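Local coordinates for 3'-5'-exonuclease (Saccharomyces cerevisiae, PDB 3E2V), which probably cuts double-stranded DNA internally and trims it from the 3' end, as a magnesium-dependent nuclease of the TatD family, at residues L380-T383 and T384-T388; D23-H27 and G28-G32; V211-L214 and E215-V218. One frame throughout, in Å; residues are numbered along the deposited sequence.

Interaction 1: L380-T383 and T384-T388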
ATOM      1  N   LEU A 380      -8.017   2.380  20.147  1.00 16.96           N
ATOM      2  CA  LEU A 380      -7.750   1.877  18.809  1.00 16.04           C
ATOM      3  C   LEU A 380      -6.590   2.628  18.159  1.00 15.89           C
ATOM      4  O   LEU A 380      -5.683   2.018  17.597  1.00 15.47           O
ATOM      5  CB  LEU A 380      -8.994   2.022  17.939  1.00 15.94           C
ATOM      6  CG  LEU A 380      -8.701   1.629  16.490  1.00 17.03           C
ATOM      7  CD1 LEU A 380      -8.591   0.101  16.415  1.00 17.74           C
ATOM      8  CD2 LEU A 380      -9.789   2.161  15.578  1.00 19.18           C
ATOM      9  N   ILE A 381      -6.618   3.950  18.233  1.00 14.74           N
ATOM     10  CA  ILE A 381      -5.568   4.781  17.648  1.00 15.35           C
ATOM     11  C   ILE A 381      -4.187   4.443  18.216  1.00 15.35           C
ATOM     12  O   ILE A 381      -3.216   4.284  17.477  1.00 15.78           O
ATOM     13  CB  ILE A 381      -5.916   6.287  17.743  1.00 15.95           C
ATOM     14  CG1 ILE A 381      -7.119   6.584  16.828  1.00 16.62           C
ATOM     15  CG2 ILE A 381      -4.720   7.134  17.365  1.00 16.85           C
ATOM     16  CD1 ILE A 381      -7.732   7.953  17.078  1.00 17.23           C
ATOM     17  N   ASP A 382      -4.118   4.311  19.544  1.00 15.32           N
ATOM     18  CA  ASP A 382      -2.900   3.916  20.220  1.00 14.52           C
ATOM     19  C   ASP A 382      -2.389   2.535  19.783  1.00 14.23           C
ATOM     20  O   ASP A 382      -1.200   2.389  19.454  1.00 14.59           O
ATOM     21  CB  ASP A 382      -3.122   3.956  21.735  1.00 14.13           C
ATOM     22  CG  ASP A 382      -1.908   3.471  22.513  1.00 14.78           C
ATOM     23  OD1 ASP A 382      -0.943   4.254  22.654  1.00 18.48           O
ATOM     24  OD2 ASP A 382      -1.896   2.292  22.961  1.00 15.88           O
ATOM     25  N   THR A 383      -3.261   1.533  19.775  1.00 14.37           N
ATOM     26  CA  THR A 383      -2.813   0.194  19.339  1.00 14.33           C
ATOM     27  C   THR A 383      -2.322   0.224  17.890  1.00 13.86           C
ATOM     28  O   THR A 383      -1.241  -0.287  17.598  1.00 14.22           O
ATOM     29  CB  THR A 383      -3.922  -0.857  19.511  1.00 14.96           C
ATOM     30  OG1 THR A 383      -4.162  -1.083  20.907  1.00 14.90           O
ATOM     31  CG2 THR A 383      -3.564  -2.192  18.868  1.00 14.75           C
ATOM     32  N   THR A 384      -3.095   0.834  16.991  1.00 13.60           N
ATOM     33  CA  THR A 384      -2.684   0.880  15.572  1.00 13.94           C
ATOM     34  C   THR A 384      -1.405   1.682  15.344  1.00 13.96           C
ATOM     35  O   THR A 384      -0.553   1.315  14.518  1.00 14.19           O
ATOM     36  CB  THR A 384      -3.832   1.399  14.682  1.00 14.26           C
ATOM     37  OG1 THR A 384      -4.289   2.677  15.150  1.00 18.15           O
ATOM     38  CG2 THR A 384      -4.987   0.422  14.705  1.00 14.34           C
ATOM     39  N   TRP A 385      -1.252   2.781  16.075  1.00 13.74           N
ATOM     40  CA  TRP A 385      -0.019   3.563  15.956  1.00 14.71           C
ATOM     41  C   TRP A 385       1.219   2.726  16.325  1.00 15.15           C
ATOM     42  O   TRP A 385       2.220   2.692  15.591  1.00 15.50           O
ATOM     43  CB  TRP A 385      -0.092   4.791  16.866  1.00 15.33           C
ATOM     44  CG  TRP A 385       1.208   5.492  17.008  1.00 15.87           C
ATOM     45  CD1 TRP A 385       2.028   5.465  18.098  1.00 16.92           C
ATOM     46  CD2 TRP A 385       1.869   6.305  16.027  1.00 15.32           C
ATOM     47  NE1 TRP A 385       3.150   6.222  17.876  1.00 18.43           N
ATOM     48  CE2 TRP A 385       3.091   6.750  16.610  1.00 16.15           C
ATOM     49  CE3 TRP A 385       1.548   6.711  14.720  1.00 16.05           C
ATOM     50  CZ2 TRP A 385       3.992   7.577  15.931  1.00 16.92           C
ATOM     51  CZ3 TRP A 385       2.450   7.518  14.034  1.00 16.84           C
ATOM     52  CH2 TRP A 385       3.663   7.952  14.650  1.00 16.84           C
ATOM     53  N   LYS A 386       1.148   2.072  17.478  1.00 15.42           N
ATOM     54  CA  LYS A 386       2.301   1.332  17.985  1.00 16.01           C
ATOM     55  C   LYS A 386       2.604   0.146  17.089  1.00 15.42           C
ATOM     56  O   LYS A 386       3.768  -0.148  16.822  1.00 16.40           O
ATOM     57  CB  LYS A 386       2.059   0.871  19.422  1.00 16.93           C
ATOM     58  CG  LYS A 386       2.096   2.046  20.359  1.00 18.83           C
ATOM     59  CD  LYS A 386       2.052   1.633  21.776  1.00 23.40           C
ATOM     60  CE  LYS A 386       2.447   2.817  22.656  1.00 24.94           C
ATOM     61  NZ  LYS A 386       2.488   2.336  24.055  1.00 26.97           N
ATOM     62  N   THR A 387       1.561  -0.532  16.630  1.00 14.93           N
ATOM     63  CA  THR A 387       1.757  -1.676  15.745  1.00 15.03           C
ATOM     64  C   THR A 387       2.368  -1.254  14.405  1.00 14.93           C
ATOM     65  O   THR A 387       3.294  -1.906  13.904  1.00 14.79           O
ATOM     66  CB  THR A 387       0.448  -2.442  15.563  1.00 15.48           C
ATOM     67  OG1 THR A 387       0.006  -2.879  16.861  1.00 17.10           O
ATOM     68  CG2 THR A 387       0.664  -3.671  14.708  1.00 18.08           C
ATOM     69  N   THR A 388       1.874  -0.151  13.838  1.00 14.18           N
ATOM     70  CA  THR A 388       2.391   0.310  12.559  1.00 13.92           C
ATOM     71  C   THR A 388       3.850   0.749  12.670  1.00 14.83           C
ATOM     72  O   THR A 388       4.670   0.441  11.800  1.00 14.16           O
ATOM     73  CB  THR A 388       1.526   1.450  11.991  1.00 13.72           C
ATOM     74  OG1 THR A 388       0.157   1.023  11.963  1.00 12.35           O
ATOM     75  CG2 THR A 388       1.928   1.772  10.559  1.00 13.68           C
TER
HETATM   76  O   HOH W   1      -0.012   1.300  24.426  1.00 20.88           O
HETATM   77  O   HOH W   2       0.422   5.008  24.791  1.00 36.42           O
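Asp382 and Lys386, one helical turn apart, cross obliquely, yet their charges meet through water. Asp382 OD1 stands 4.2 Å from Lys386 NZ, beyond a salt bridge. One water donates to Asp382 OD2 and accepts from Lys386 NZ at 2.7 Å; a second donates to Asp382 OD1, and its bond from Lys386 NZ is weak. With CG anti to the backbone N (chi1 177°), the carboxylate swings along the helix to meet the extended lysine, whose CE lies 3.7 Å from Asp382 OD1. Each carboxylate oxygen thus has a water donor.

The backbone follows the i to i+4 pattern: Trp385 N donates to Ile381 O and Lys386 N to Asp382 O. On the threonines the carbonyls take a further load. Thr383 O accepts from both Thr387 N and Thr387 OG1, the hydroxyl at 3.0 Å and standing 38° out of the carbonyl plane. Thr384 O is likewise gripped twice, by Thr388 N and by Thr388 OG1 at 2.7 Å, from opposite faces of its plane. Thr383 OG1 makes a weak hydrogen bond with Thr379 O. Thr384 N bonds Leu380 O almost straight (N-H...O 173°). Thr384 OG1 sits between its own N and carbonyl carbon, 2.9 Å from Leu380 O and 3.0 Å from Ile381 O, two acceptors within reach of its one proton, while Thr384 CG2 packs 4.0 Å from Leu380 CD1.

The segment belongs to helix 377-392, on the outside of the TIM-barrel-type fold. Its inner side rests on strands 298-300 and 14-16, where Thr384 meets Leu300, Thr387 meets Leu299 and Ile381 meets Tyr14; Leu380 and Ile381 also pack on helix 362-373.

Interaction 2: D23-H27 and G28-G32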
ATOM      1  N   ASP A  23       0.390   9.950  -7.233  1.00 15.28           N
ATOM      2  CA  ASP A  23      -0.755   9.973  -8.122  1.00 15.46           C
ATOM      3  C   ASP A  23      -0.902  11.331  -8.806  1.00 15.04           C
ATOM      4  O   ASP A  23      -0.716  12.357  -8.160  1.00 15.64           O
ATOM      5  CB  ASP A  23      -2.036   9.637  -7.383  1.00 15.12           C
ATOM      6  CG  ASP A  23      -3.165   9.405  -8.346  1.00 16.65           C
ATOM      7  OD1 ASP A  23      -3.315   8.264  -8.813  1.00 19.07           O
ATOM      8  OD2 ASP A  23      -3.844  10.382  -8.692  1.00 16.59           O
ATOM      9  N   PRO A  24      -1.197  11.343 -10.121  1.00 15.13           N
ATOM     10  CA  PRO A  24      -1.346  12.635 -10.792  1.00 15.17           C
ATOM     11  C   PRO A  24      -2.309  13.642 -10.164  1.00 14.93           C
ATOM     12  O   PRO A  24      -2.078  14.844 -10.297  1.00 14.46           O
ATOM     13  CB  PRO A  24      -1.776  12.242 -12.208  1.00 15.95           C
ATOM     14  CG  PRO A  24      -1.085  10.918 -12.402  1.00 16.72           C
ATOM     15  CD  PRO A  24      -1.318  10.230 -11.080  1.00 15.31           C
ATOM     16  N   MET A  25      -3.335  13.183  -9.452  1.00 14.32           N
ATOM     17  CA  MET A  25      -4.283  14.128  -8.827  1.00 13.90           C
ATOM     18  C   MET A  25      -3.580  15.033  -7.796  1.00 14.27           C
ATOM     19  O   MET A  25      -3.922  16.207  -7.639  1.00 14.51           O
ATOM     20  CB  MET A  25      -5.459  13.393  -8.160  1.00 14.72           C
ATOM     21  CG  MET A  25      -6.475  12.819  -9.133  1.00 15.39           C
ATOM     22  SD  MET A  25      -8.028  12.242  -8.289  1.00 14.45           S
ATOM     23  CE  MET A  25      -7.803  10.504  -8.485  1.00 21.57           C
ATOM     24  N   PHE A  26      -2.577  14.480  -7.110  1.00 14.32           N
ATOM     25  CA  PHE A  26      -1.813  15.254  -6.133  1.00 14.44           C
ATOM     26  C   PHE A  26      -0.859  16.252  -6.789  1.00 14.44           C
ATOM     27  O   PHE A  26      -0.288  17.134  -6.129  1.00 15.21           O
ATOM     28  CB  PHE A  26      -1.069  14.332  -5.162  1.00 14.30           C
ATOM     29  CG  PHE A  26      -1.987  13.529  -4.284  1.00 13.88           C
ATOM     30  CD1 PHE A  26      -3.103  14.123  -3.704  1.00 14.79           C
ATOM     31  CD2 PHE A  26      -1.734  12.173  -4.030  1.00 14.21           C
ATOM     32  CE1 PHE A  26      -3.964  13.377  -2.883  1.00 16.04           C
ATOM     33  CE2 PHE A  26      -2.565  11.425  -3.202  1.00 14.16           C
ATOM     34  CZ  PHE A  26      -3.687  12.027  -2.628  1.00 16.06           C
ATOM     35  N   HIS A  27      -0.706  16.104  -8.103  1.00 14.95           N
ATOM     36  CA  HIS A  27       0.108  16.999  -8.902  1.00 15.86           C
ATOM     37  C   HIS A  27      -0.775  17.923  -9.766  1.00 15.88           C
ATOM     38  O   HIS A  27      -0.285  18.624 -10.657  1.00 16.03           O
ATOM     39  CB  HIS A  27       1.131  16.167  -9.676  1.00 16.40           C
ATOM     40  CG  HIS A  27       1.983  15.335  -8.760  1.00 19.30           C
ATOM     41  ND1 HIS A  27       3.258  15.704  -8.388  1.00 23.95           N
ATOM     42  CD2 HIS A  27       1.695  14.213  -8.059  1.00 21.21           C
ATOM     43  CE1 HIS A  27       3.736  14.820  -7.530  1.00 23.81           C
ATOM     44  NE2 HIS A  27       2.805  13.906  -7.308  1.00 24.64           N
ATOM     45  N   GLY A  28      -2.071  17.951  -9.459  1.00 15.45           N
ATOM     46  CA  GLY A  28      -3.002  18.866 -10.106  1.00 15.19           C
ATOM     47  C   GLY A  28      -3.581  18.364 -11.417  1.00 15.41           C
ATOM     48  O   GLY A  28      -4.252  19.130 -12.126  1.00 16.01           O
ATOM     49  N   ILE A  29      -3.379  17.090 -11.720  1.00 15.91           N
ATOM     50  CA  ILE A  29      -3.786  16.498 -12.988  1.00 17.09           C
ATOM     51  C   ILE A  29      -4.965  15.536 -12.793  1.00 18.03           C
ATOM     52  O   ILE A  29      -4.916  14.643 -11.942  1.00 17.88           O
ATOM     53  CB  ILE A  29      -2.582  15.801 -13.636  1.00 17.34           C
ATOM     54  CG1 ILE A  29      -1.506  16.830 -13.990  1.00 18.73           C
ATOM     55  CG2 ILE A  29      -3.010  15.036 -14.892  1.00 16.88           C
ATOM     56  CD1 ILE A  29      -0.160  16.199 -14.262  1.00 21.86           C
ATOM     57  N   TYR A  30      -6.027  15.753 -13.567  1.00 18.17           N
ATOM     58  CA  TYR A  30      -7.276  14.992 -13.476  1.00 19.17           C
ATOM     59  C   TYR A  30      -7.737  14.636 -14.891  1.00 20.99           C
ATOM     60  O   TYR A  30      -7.827  15.507 -15.749  1.00 21.42           O
ATOM     61  CB  TYR A  30      -8.361  15.817 -12.780  1.00 17.85           C
ATOM     62  CG  TYR A  30      -7.994  16.328 -11.407  1.00 17.28           C
ATOM     63  CD1 TYR A  30      -8.462  15.689 -10.260  1.00 17.22           C
ATOM     64  CD2 TYR A  30      -7.192  17.461 -11.249  1.00 15.45           C
ATOM     65  CE1 TYR A  30      -8.127  16.162  -8.991  1.00 15.47           C
ATOM     66  CE2 TYR A  30      -6.836  17.929  -9.977  1.00 14.69           C
ATOM     67  CZ  TYR A  30      -7.320  17.279  -8.852  1.00 15.70           C
ATOM     68  OH  TYR A  30      -6.978  17.770  -7.613  1.00 15.85           O
ATOM     69  N   ASN A  31      -8.009  13.357 -15.142  1.00 22.83           N
ATOM     70  CA  ASN A  31      -8.372  12.919 -16.501  1.00 24.03           C
ATOM     71  C   ASN A  31      -7.342  13.418 -17.545  1.00 23.57           C
ATOM     72  O   ASN A  31      -7.710  13.784 -18.660  1.00 24.15           O
ATOM     73  CB  ASN A  31      -9.780  13.421 -16.900  1.00 25.41           C
ATOM     74  CG  ASN A  31     -10.807  13.342 -15.763  1.00 28.30           C
ATOM     75  OD1 ASN A  31     -11.478  14.331 -15.453  1.00 33.82           O
ATOM     76  ND2 ASN A  31     -10.942  12.166 -15.151  1.00 31.78           N
ATOM     77  N   GLY A  32      -6.068  13.495 -17.165  1.00 22.90           N
ATOM     78  CA  GLY A  32      -4.993  13.843 -18.100  1.00 21.64           C
ATOM     79  C   GLY A  32      -4.803  15.326 -18.367  1.00 21.41           C
ATOM     80  O   GLY A  32      -4.001  15.705 -19.223  1.00 22.14           O
TER
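One face of the Tyr30 ring lies under Met25 CA, and Met25 CG comes to 3.7 Å from Tyr30 CD1. The two side chains cross at about a right angle. With CG anti to the carbonyl carbon (chi1 -74°), Met25 SD comes 4.9 Å from the centroid of the Tyr30 ring, 61° off the normal, an oblique Met-aromatic contact. The His27 imidazole has Asp23 O at its edge, in the ring plane, meets the Tyr40 ring, and is hydrogen-bonded through NE2 to Leu21 O; the Tyr30 ring meets that of His36, whose NE2 is bonded to the Tyr30 hydroxyl.

The backbone turns tightly through Asp23-Ile29. Asp23 OD2 accepts from Met25 N at 2.9 Å, an Asx turn at the start of the 3-10 segment 24-26. Pro24 O then receives His27 N and, from the opposite face of its plane, Ile29 N at 3.0 Å. Gly28 N donates to Met25 O from far above that carbonyl's plane. At Gly28 (phi 86°) a CB would jam against His27 O, which explains the glycine. Pro24 CB and Ile29 CB meet at 3.9 Å.

Met25 O also accepts from Arg356 NH1, while the side chain of Phe26 is about 11 Å from the bound magnesium ion, too far to touch it. Polar bonds therefore set the path of the turn, and the Met25 contact on the ring and the His36 bond at its hydroxyl together hold Tyr30 against it, on the metal-site side of the barrel.

Interaction 3: V211-L214 and E215-V218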
ATOM      1  N   VAL A 211      -2.534 -17.102  -1.228  1.00 13.49           N
ATOM      2  CA  VAL A 211      -2.147 -17.919  -0.071  1.00 14.77           C
ATOM      3  C   VAL A 211      -1.259 -19.086  -0.491  1.00 14.87           C
ATOM      4  O   VAL A 211      -0.288 -19.399   0.197  1.00 14.91           O
ATOM      5  CB  VAL A 211      -3.400 -18.384   0.711  1.00 15.21           C
ATOM      6  CG1 VAL A 211      -3.053 -19.503   1.719  1.00 18.37           C
ATOM      7  CG2 VAL A 211      -4.019 -17.186   1.442  1.00 17.00           C
ATOM      8  N   GLN A 212      -1.580 -19.720  -1.622  1.00 15.29           N
ATOM      9  CA  GLN A 212      -0.782 -20.837  -2.106  1.00 16.25           C
ATOM     10  C   GLN A 212       0.684 -20.423  -2.320  1.00 15.84           C
ATOM     11  O   GLN A 212       1.606 -21.142  -1.927  1.00 16.37           O
ATOM     12  CB  GLN A 212      -1.384 -21.389  -3.398  1.00 16.89           C
ATOM     13  CG  GLN A 212      -0.680 -22.639  -3.903  1.00 20.49           C
ATOM     14  CD  GLN A 212      -1.275 -23.168  -5.191  1.00 25.88           C
ATOM     15  OE1 GLN A 212      -1.477 -24.376  -5.336  1.00 30.84           O
ATOM     16  NE2 GLN A 212      -1.539 -22.278  -6.142  1.00 27.53           N
ATOM     17  N   ILE A 213       0.906 -19.268  -2.945  1.00 14.42           N
ATOM     18  CA  ILE A 213       2.274 -18.815  -3.185  1.00 14.77           C
ATOM     19  C   ILE A 213       2.956 -18.449  -1.868  1.00 14.48           C
ATOM     20  O   ILE A 213       4.086 -18.886  -1.586  1.00 15.11           O
ATOM     21  CB  ILE A 213       2.280 -17.634  -4.161  1.00 14.24           C
ATOM     22  CG1 ILE A 213       1.963 -18.148  -5.564  1.00 14.70           C
ATOM     23  CG2 ILE A 213       3.642 -16.949  -4.180  1.00 15.46           C
ATOM     24  CD1 ILE A 213       1.541 -17.080  -6.563  1.00 18.38           C
ATOM     25  N   LEU A 214       2.282 -17.655  -1.042  1.00 14.62           N
ATOM     26  CA  LEU A 214       2.896 -17.245   0.213  1.00 14.21           C
ATOM     27  C   LEU A 214       3.188 -18.397   1.164  1.00 14.61           C
ATOM     28  O   LEU A 214       4.193 -18.359   1.894  1.00 14.51           O
ATOM     29  CB  LEU A 214       2.041 -16.180   0.918  1.00 14.34           C
ATOM     30  CG  LEU A 214       2.037 -14.829   0.201  1.00 14.92           C
ATOM     31  CD1 LEU A 214       0.947 -13.940   0.784  1.00 17.30           C
ATOM     32  CD2 LEU A 214       3.387 -14.145   0.338  1.00 15.00           C
ATOM     33  N   GLU A 215       2.319 -19.405   1.171  1.00 14.42           N
ATOM     34  CA  GLU A 215       2.516 -20.546   2.071  1.00 14.75           C
ATOM     35  C   GLU A 215       3.845 -21.239   1.807  1.00 14.39           C
ATOM     36  O   GLU A 215       4.496 -21.712   2.764  1.00 14.38           O
ATOM     37  CB  GLU A 215       1.362 -21.538   1.962  1.00 15.96           C
ATOM     38  CG  GLU A 215       1.393 -22.634   3.009  1.00 18.13           C
ATOM     39  CD  GLU A 215       2.145 -23.877   2.540  1.00 23.66           C
ATOM     40  OE1 GLU A 215       2.595 -23.924   1.372  1.00 22.73           O
ATOM     41  OE2 GLU A 215       2.276 -24.823   3.354  1.00 26.56           O
ATOM     42  N   ARG A 216       4.250 -21.308   0.534  1.00 14.39           N
ATOM     43  CA  ARG A 216       5.542 -21.930   0.218  1.00 15.04           C
ATOM     44  C   ARG A 216       6.716 -21.178   0.843  1.00 14.53           C
ATOM     45  O   ARG A 216       7.697 -21.788   1.272  1.00 15.03           O
ATOM     46  CB  ARG A 216       5.740 -22.088  -1.290  1.00 16.21           C
ATOM     47  CG  ARG A 216       4.814 -23.132  -1.871  1.00 19.06           C
ATOM     48  CD  ARG A 216       5.294 -23.618  -3.232  1.00 24.87           C
ATOM     49  NE  ARG A 216       5.580 -22.520  -4.148  1.00 29.96           N
ATOM     50  CZ  ARG A 216       4.682 -21.948  -4.953  1.00 32.55           C
ATOM     51  NH1 ARG A 216       3.421 -22.376  -4.995  1.00 35.82           N
ATOM     52  NH2 ARG A 216       5.048 -20.950  -5.728  1.00 32.63           N
ATOM     53  N   PHE A 217       6.618 -19.847   0.909  1.00 13.80           N
ATOM     54  CA  PHE A 217       7.645 -19.048   1.562  1.00 13.13           C
ATOM     55  C   PHE A 217       7.526 -19.071   3.096  1.00 12.71           C
ATOM     56  O   PHE A 217       8.524 -18.941   3.794  1.00 13.22           O
ATOM     57  CB  PHE A 217       7.553 -17.603   1.067  1.00 13.91           C
ATOM     58  CG  PHE A 217       8.045 -17.407  -0.347  1.00 12.52           C
ATOM     59  CD1 PHE A 217       9.366 -17.001  -0.594  1.00 12.77           C
ATOM     60  CD2 PHE A 217       7.207 -17.651  -1.437  1.00 12.63           C
ATOM     61  CE1 PHE A 217       9.827 -16.831  -1.908  1.00 13.09           C
ATOM     62  CE2 PHE A 217       7.661 -17.460  -2.751  1.00 13.77           C
ATOM     63  CZ  PHE A 217       8.972 -17.065  -2.985  1.00 13.31           C
ATOM     64  N   VAL A 218       6.304 -19.209   3.614  1.00 12.56           N
ATOM     65  CA  VAL A 218       6.109 -19.297   5.064  1.00 13.64           C
ATOM     66  C   VAL A 218       6.740 -20.585   5.616  1.00 13.71           C
ATOM     67  O   VAL A 218       7.444 -20.550   6.641  1.00 14.19           O
ATOM     68  CB  VAL A 218       4.593 -19.206   5.438  1.00 13.64           C
ATOM     69  CG1 VAL A 218       4.357 -19.640   6.897  1.00 13.74           C
ATOM     70  CG2 VAL A 218       4.076 -17.780   5.205  1.00 15.41           C
TER
HETATM   71  O   HOH W   3       1.356 -23.764  -1.035  1.00 21.96           O
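Glu215 meets Val211 through its backbone N, which donates to Val211 O at 2.8 Å. Its side chain leaves with CG anti to the backbone N (chi1 -171°) and bends at chi2, bringing Glu215 OE1 2.7 Å from a water that also donates to Gln212 O. Arg216 N has a weak bond to Ile213 O (N-H...O 128°). The arginine chain folds back at chi3 (-51°), laying one face of its guanidinium over Ile213 CA, with Arg216 NH2 4.2 Å from Ile213 CG1; the same NH2 forms a salt bridge to Glu182. A leucine here would probably leave Glu182 without its charged mate and the Ile213 backbone without its flat cover. The contact lies on helix 207-219, an outer helix of the TIM-barrel-type fold wedged between helices 174-187 and 259-268, with Glu215 on its exposed face and Ile213, Leu214 and Phe217 on its buried one. Phe217 turns its ring edge to Ile213 O, with Phe217 CD2 3.4 Å from that oxygen, and Ile213 CG2 lies 4.3 Å from Phe217 CE2. Phe221 meets the Phe217 ring edge-to-face. Val218 N bonds Leu214 O at 2.9 Å, and Val218 CG2 packs 3.4 Å from that oxygen.

Interactions 1 and 3 are turns of two different outer helices, 377-392 and 207-219; interaction 2 is a turn that begins with a short 3-10 segment, on the opposite side of the chain's centre from interaction 3. The centres of interactions 1 and 3 are about 27 Å apart, and those of 2 and 3 about 37 Å. None touches another. All three are partly buried, but the chemistry differs. In 380-388 threonine hydroxyls double up on carbonyls and an acid-lysine pair is bridged by water; in 211-218 the arginine's charge is met from a neighbouring helix and Phe217 turns its edge to a carbonyl oxygen. Residues 23-32 rely on an Asx turn and a sulfur-aromatic contact, and come nearer the metal than 380-388.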